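Long-range contact in NIF3-related protein (Bacillus cereus, PDB 2GX8), which is of unknown function but belongs to the NIF3 family and binds a pair of zinc ions, with an inserted domain thought to be regulatory: residues C[66-80]-C[381-393]. Residues are numbered along the deposited sequence; the frame is centred on the assembly and turned at random.
Sequences HVLIALDVTEEVVDE and NVHIHASQLHTDP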
loop_
_atom_site.group_PDB
_atom_site.type_symbol
_atom_site.label_atom_id
_atom_site.label_comp_id
_atom_site.label_asym_id
_atom_site.label_seq_id
_atom_site.Cartn_x
_atom_site.Cartn_y
_atom_site.Cartn_z
ATOM N N HIS C 66 -22.861 35.004 21.184
ATOM C CA HIS C 66 -21.550 35.522 20.786
ATOM C C HIS C 66 -20.718 34.439 20.158
ATOM O O HIS C 66 -20.727 33.311 20.632
ATOM C CB HIS C 66 -20.749 36.003 21.991
ATOM C CG HIS C 66 -21.304 37.213 22.669
ATOM N ND1 HIS C 66 -22.307 37.143 23.614
ATOM C CD2 HIS C 66 -20.957 38.517 22.581
ATOM C CE1 HIS C 66 -22.578 38.359 24.050
ATOM N NE2 HIS C 66 -21.770 39.209 23.441
ATOM N N VAL C 67 -19.978 34.797 19.113
ATOM C CA VAL C 67 -19.090 33.861 18.386
ATOM C C VAL C 67 -17.686 34.472 18.263
ATOM O O VAL C 67 -17.560 35.693 18.126
ATOM C CB VAL C 67 -19.637 33.577 16.958
ATOM C CG1 VAL C 67 -18.943 32.422 16.305
ATOM C CG2 VAL C 67 -21.169 33.285 17.020
ATOM N N LEU C 68 -16.638 33.629 18.294
ATOM C CA LEU C 68 -15.264 34.108 18.157
ATOM C C LEU C 68 -14.580 33.558 16.895
ATOM O O LEU C 68 -14.597 32.333 16.644
ATOM C CB LEU C 68 -14.427 33.711 19.388
ATOM C CG LEU C 68 -12.999 34.251 19.536
ATOM C CD1 LEU C 68 -13.007 35.764 19.741
ATOM C CD2 LEU C 68 -12.277 33.575 20.705
ATOM N N ILE C 69 -13.981 34.447 16.106
ATOM C CA ILE C 69 -13.239 34.000 14.955
ATOM C C ILE C 69 -11.769 33.918 15.384
ATOM O O ILE C 69 -11.202 34.899 15.890
ATOM C CB ILE C 69 -13.374 34.941 13.753
ATOM C CG1 ILE C 69 -14.839 35.361 13.541
ATOM C CG2 ILE C 69 -12.871 34.258 12.513
ATOM C CD1 ILE C 69 -15.750 34.180 13.277
ATOM N N ALA C 70 -11.159 32.751 15.172
ATOM C CA ALA C 70 -9.754 32.534 15.531
ATOM C C ALA C 70 -8.969 31.937 14.388
ATOM O O ALA C 70 -9.554 31.385 13.460
ATOM C CB ALA C 70 -9.652 31.598 16.756
ATOM N N LEU C 71 -7.642 32.049 14.469
ATOM C CA LEU C 71 -6.761 31.385 13.526
ATOM C C LEU C 71 -6.339 30.054 14.201
ATOM O O LEU C 71 -6.634 28.959 13.701
ATOM C CB LEU C 71 -5.576 32.283 13.145
ATOM C CG LEU C 71 -4.436 31.640 12.336
ATOM C CD1 LEU C 71 -4.930 31.205 10.989
ATOM C CD2 LEU C 71 -3.244 32.564 12.165
ATOM N N ASP C 72 -5.703 30.154 15.367
ATOM C CA ASP C 72 -5.267 29.010 16.153
ATOM C C ASP C 72 -6.084 28.957 17.430
ATOM O O ASP C 72 -6.286 30.008 18.060
ATOM C CB ASP C 72 -3.807 29.222 16.528
ATOM C CG ASP C 72 -2.934 29.379 15.314
ATOM O OD1 ASP C 72 -3.026 28.467 14.468
ATOM O OD2 ASP C 72 -2.161 30.380 15.191
ATOM N N VAL C 73 -6.575 27.767 17.805
ATOM C CA VAL C 73 -7.280 27.662 19.065
ATOM C C VAL C 73 -6.301 27.271 20.147
ATOM O O VAL C 73 -6.101 26.101 20.416
ATOM C CB VAL C 73 -8.440 26.653 19.045
ATOM C CG1 VAL C 73 -9.148 26.655 20.387
ATOM C CG2 VAL C 73 -9.414 26.966 17.922
ATOM N N THR C 74 -5.654 28.258 20.744
ATOM C CA THR C 74 -4.705 28.019 21.840
ATOM C C THR C 74 -5.523 28.164 23.110
ATOM O O THR C 74 -6.691 28.540 23.042
ATOM C CB THR C 74 -3.632 29.096 21.855
ATOM O OG1 THR C 74 -4.263 30.366 22.060
ATOM C CG2 THR C 74 -2.921 29.138 20.517
ATOM N N GLU C 75 -4.939 27.882 24.271
ATOM C CA GLU C 75 -5.704 28.008 25.503
ATOM C C GLU C 75 -6.104 29.470 25.804
ATOM O O GLU C 75 -7.226 29.718 26.260
ATOM C CB GLU C 75 -5.007 27.354 26.693
ATOM C CG GLU C 75 -6.001 27.052 27.806
ATOM C CD GLU C 75 -5.431 26.209 28.907
ATOM O OE1 GLU C 75 -4.238 25.856 28.821
ATOM O OE2 GLU C 75 -6.178 25.890 29.862
ATOM N N GLU C 76 -5.210 30.419 25.490
ATOM C CA GLU C 76 -5.461 31.840 25.727
ATOM C C GLU C 76 -6.625 32.314 24.879
ATOM O O GLU C 76 -7.345 33.225 25.283
ATOM C CB GLU C 76 -4.222 32.711 25.478
ATOM C CG GLU C 76 -3.072 32.585 26.487
ATOM C CD GLU C 76 -2.242 31.293 26.355
ATOM O OE1 GLU C 76 -2.298 30.621 25.297
ATOM O OE2 GLU C 76 -1.510 30.953 27.321
ATOM N N VAL C 77 -6.798 31.713 23.702
ATOM C CA VAL C 77 -7.934 32.040 22.813
ATOM C C VAL C 77 -9.255 31.542 23.440
ATOM O O VAL C 77 -10.287 32.227 23.364
ATOM C CB VAL C 77 -7.753 31.481 21.366
ATOM C CG1 VAL C 77 -9.066 31.537 20.579
ATOM C CG2 VAL C 77 -6.660 32.218 20.627
ATOM N N VAL C 78 -9.203 30.361 24.073
ATOM C CA VAL C 78 -10.358 29.790 24.763
ATOM C C VAL C 78 -10.710 30.662 25.988
ATOM O O VAL C 78 -11.894 30.912 26.243
ATOM C CB VAL C 78 -10.168 28.275 25.134
ATOM C CG1 VAL C 78 -11.445 27.707 25.723
ATOM C CG2 VAL C 78 -9.821 27.443 23.910
ATOM N N ASP C 79 -9.697 31.145 26.723
ATOM C CA ASP C 79 -9.938 32.048 27.858
ATOM C C ASP C 79 -10.680 33.286 27.361
ATOM O O ASP C 79 -11.523 33.832 28.072
ATOM C CB ASP C 79 -8.646 32.547 28.538
ATOM C CG ASP C 79 -7.895 31.471 29.306
ATOM O OD1 ASP C 79 -8.475 30.419 29.674
ATOM O OD2 ASP C 79 -6.695 31.711 29.567
ATOM N N GLU C 80 -10.347 33.729 26.145
ATOM C CA GLU C 80 -10.948 34.929 25.554
ATOM C C GLU C 80 -12.425 34.719 25.236
ATOM O O GLU C 80 -13.251 35.614 25.414
ATOM C CB GLU C 80 -10.205 35.321 24.287
ATOM C CG GLU C 80 -10.611 36.675 23.730
ATOM C CD GLU C 80 -9.940 36.992 22.411
ATOM O OE1 GLU C 80 -9.709 38.194 22.140
ATOM O OE2 GLU C 80 -9.624 36.038 21.661
ATOM N N ASN C 381 -29.630 37.974 16.524
ATOM C CA ASN C 381 -29.050 38.662 17.652
ATOM C C ASN C 381 -27.754 37.973 18.097
ATOM O O ASN C 381 -27.720 37.289 19.126
ATOM C CB ASN C 381 -30.082 38.725 18.781
ATOM C CG ASN C 381 -29.653 39.618 19.925
ATOM O OD1 ASN C 381 -28.524 40.103 19.962
ATOM N ND2 ASN C 381 -30.563 39.848 20.869
ATOM N N VAL C 382 -26.703 38.155 17.290
ATOM C CA VAL C 382 -25.379 37.587 17.563
ATOM C C VAL C 382 -24.305 38.636 17.326
ATOM O O VAL C 382 -24.342 39.363 16.336
ATOM C CB VAL C 382 -24.976 36.406 16.625
ATOM C CG1 VAL C 382 -23.884 35.588 17.289
ATOM C CG2 VAL C 382 -26.114 35.493 16.326
ATOM N N HIS C 383 -23.333 38.679 18.227
ATOM C CA HIS C 383 -22.199 39.569 18.119
ATOM C C HIS C 383 -21.009 38.678 17.704
ATOM O O HIS C 383 -20.693 37.714 18.388
ATOM C CB HIS C 383 -21.944 40.210 19.486
ATOM C CG HIS C 383 -21.016 41.392 19.460
ATOM N ND1 HIS C 383 -19.798 41.381 18.806
ATOM C CD2 HIS C 383 -21.098 42.598 20.077
ATOM C CE1 HIS C 383 -19.189 42.541 18.986
ATOM N NE2 HIS C 383 -19.951 43.294 19.763
ATOM N N ILE C 384 -20.362 38.967 16.582
ATOM C CA ILE C 384 -19.204 38.168 16.158
ATOM C C ILE C 384 -17.934 38.901 16.604
ATOM O O ILE C 384 -17.883 40.133 16.553
ATOM C CB ILE C 384 -19.181 37.944 14.607
ATOM C CG1 ILE C 384 -20.567 37.542 14.061
ATOM C CG2 ILE C 384 -18.076 36.993 14.181
ATOM C CD1 ILE C 384 -21.166 36.286 14.630
ATOM N N HIS C 385 -16.914 38.167 17.050
ATOM C CA HIS C 385 -15.686 38.813 17.494
ATOM C C HIS C 385 -14.472 38.270 16.763
ATOM O O HIS C 385 -14.448 37.110 16.363
ATOM C CB HIS C 385 -15.469 38.618 18.986
ATOM C CG HIS C 385 -16.656 38.945 19.834
ATOM N ND1 HIS C 385 -16.840 40.179 20.425
ATOM C CD2 HIS C 385 -17.709 38.182 20.219
ATOM C CE1 HIS C 385 -17.956 40.163 21.131
ATOM N NE2 HIS C 385 -18.507 38.968 21.016
ATOM N N ALA C 386 -13.469 39.124 16.589
ATOM C CA ALA C 386 -12.203 38.734 15.990
ATOM C C ALA C 386 -11.172 38.686 17.106
ATOM O O ALA C 386 -10.810 39.719 17.653
ATOM C CB ALA C 386 -11.785 39.728 14.962
ATOM N N SER C 387 -10.721 37.481 17.447
ATOM C CA SER C 387 -9.715 37.269 18.487
ATOM C C SER C 387 -8.553 38.236 18.383
ATOM O O SER C 387 -7.985 38.426 17.305
ATOM C CB SER C 387 -9.177 35.865 18.386
ATOM O OG SER C 387 -8.263 35.615 19.432
ATOM N N GLN C 388 -8.197 38.840 19.507
ATOM C CA GLN C 388 -7.160 39.855 19.528
ATOM C C GLN C 388 -5.778 39.273 19.770
ATOM O O GLN C 388 -4.750 39.910 19.471
ATOM C CB GLN C 388 -7.463 40.876 20.624
ATOM C CG GLN C 388 -8.777 41.624 20.508
ATOM C CD GLN C 388 -8.769 42.721 19.455
ATOM O OE1 GLN C 388 -8.686 42.463 18.249
ATOM N NE2 GLN C 388 -8.916 43.959 19.914
ATOM N N LEU C 389 -5.759 38.061 20.304
ATOM C CA LEU C 389 -4.519 37.410 20.666
ATOM C C LEU C 389 -3.584 37.140 19.497
ATOM O O LEU C 389 -3.999 36.735 18.419
ATOM C CB LEU C 389 -4.809 36.142 21.457
ATOM C CG LEU C 389 -5.726 36.513 22.620
ATOM C CD1 LEU C 389 -5.965 35.321 23.492
ATOM C CD2 LEU C 389 -5.163 37.683 23.448
ATOM N N HIS C 390 -2.314 37.398 19.741
ATOM C CA HIS C 390 -1.274 37.194 18.771
ATOM C C HIS C 390 -0.774 35.741 18.912
ATOM O O HIS C 390 -0.309 35.357 19.986
ATOM C CB HIS C 390 -0.159 38.192 19.071
ATOM C CG HIS C 390 0.978 38.132 18.106
ATOM N ND1 HIS C 390 0.910 38.683 16.842
ATOM C CD2 HIS C 390 2.210 37.585 18.214
ATOM C CE1 HIS C 390 2.052 38.476 16.212
ATOM N NE2 HIS C 390 2.860 37.815 17.022
ATOM N N THR C 391 -0.852 34.940 17.852
ATOM C CA THR C 391 -0.446 33.535 17.973
ATOM C C THR C 391 0.737 33.074 17.124
ATOM O O THR C 391 0.858 31.885 16.854
ATOM C CB THR C 391 -1.625 32.573 17.714
ATOM O OG1 THR C 391 -2.171 32.846 16.418
ATOM C CG2 THR C 391 -2.724 32.745 18.763
ATOM N N ASP C 392 1.601 34.001 16.722
ATOM C CA ASP C 392 2.789 33.665 15.977
ATOM C C ASP C 392 3.772 33.066 16.972
ATOM O O ASP C 392 4.137 33.710 17.961
ATOM C CB ASP C 392 3.386 34.941 15.391
ATOM C CG ASP C 392 4.381 34.686 14.242
ATOM O OD1 ASP C 392 4.788 35.688 13.628
ATOM O OD2 ASP C 392 4.732 33.521 13.920
ATOM N N PRO C 393 4.177 31.807 16.758
ATOM C CA PRO C 393 5.154 31.197 17.693
ATOM C C PRO C 393 6.560 31.753 17.602
ATOM O O PRO C 393 7.347 31.523 18.509
ATOM C CB PRO C 393 5.170 29.726 17.297
ATOM C CG PRO C 393 4.549 29.623 15.956
ATOM C CD PRO C 393 3.711 30.872 15.720
#
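H66 and H385 meet rim to rim on one face of the sheet, their planes 15° apart and neither ring over the other; H383 stands on the same face, its CB near H66 CD2. One residue on, V67 makes the first backbone hydrogen bonds of the parallel pairing, which H66 and H383 open: V67 N gives to H383 O (3.1 Å) and V67 O takes H385 N (2.8 Å). Its side chain points to the other face, where CG2 touches V382 CG1 and I384 CD1. L68 returns to the histidine face, and its CD1 packs against the S387 backbone and H385 CB. I69 repeats the V67 pattern, its N giving to H385 O (2.7 Å) and its O taking S387 N, while CG1 packs on I384 CG2 (3.7 Å).

Past the strand, side-chain hydrogen bonds join the apolar packing. D72 OD2 receives T391 OG1 (2.8 Å) on its anti lone pair and also bonds Y339 of the second subunit, while OD1 is held by H93, a zinc ligand; D72 thus ties the loop around T391 to the second shell of the metal site. Against the first turn of helix 75-84, L389 CD1 packs tightly on E76 O (3.1 Å), beside E76 CB and V77. Then E80, its chain extended, brings its carboxylate to the loop after strand 383-386: OE2 takes S387 OG (2.6 Å) and OE1 takes Q388 N (3.1 Å), both on syn lone pairs.

Strand 66-70, helix 75-84 and parallel strand 88-91 form a beta-alpha-beta unit, to which 383-386 adds an edge strand; helix 362-377 packs on I69 and I384, helix 108-118 on V78.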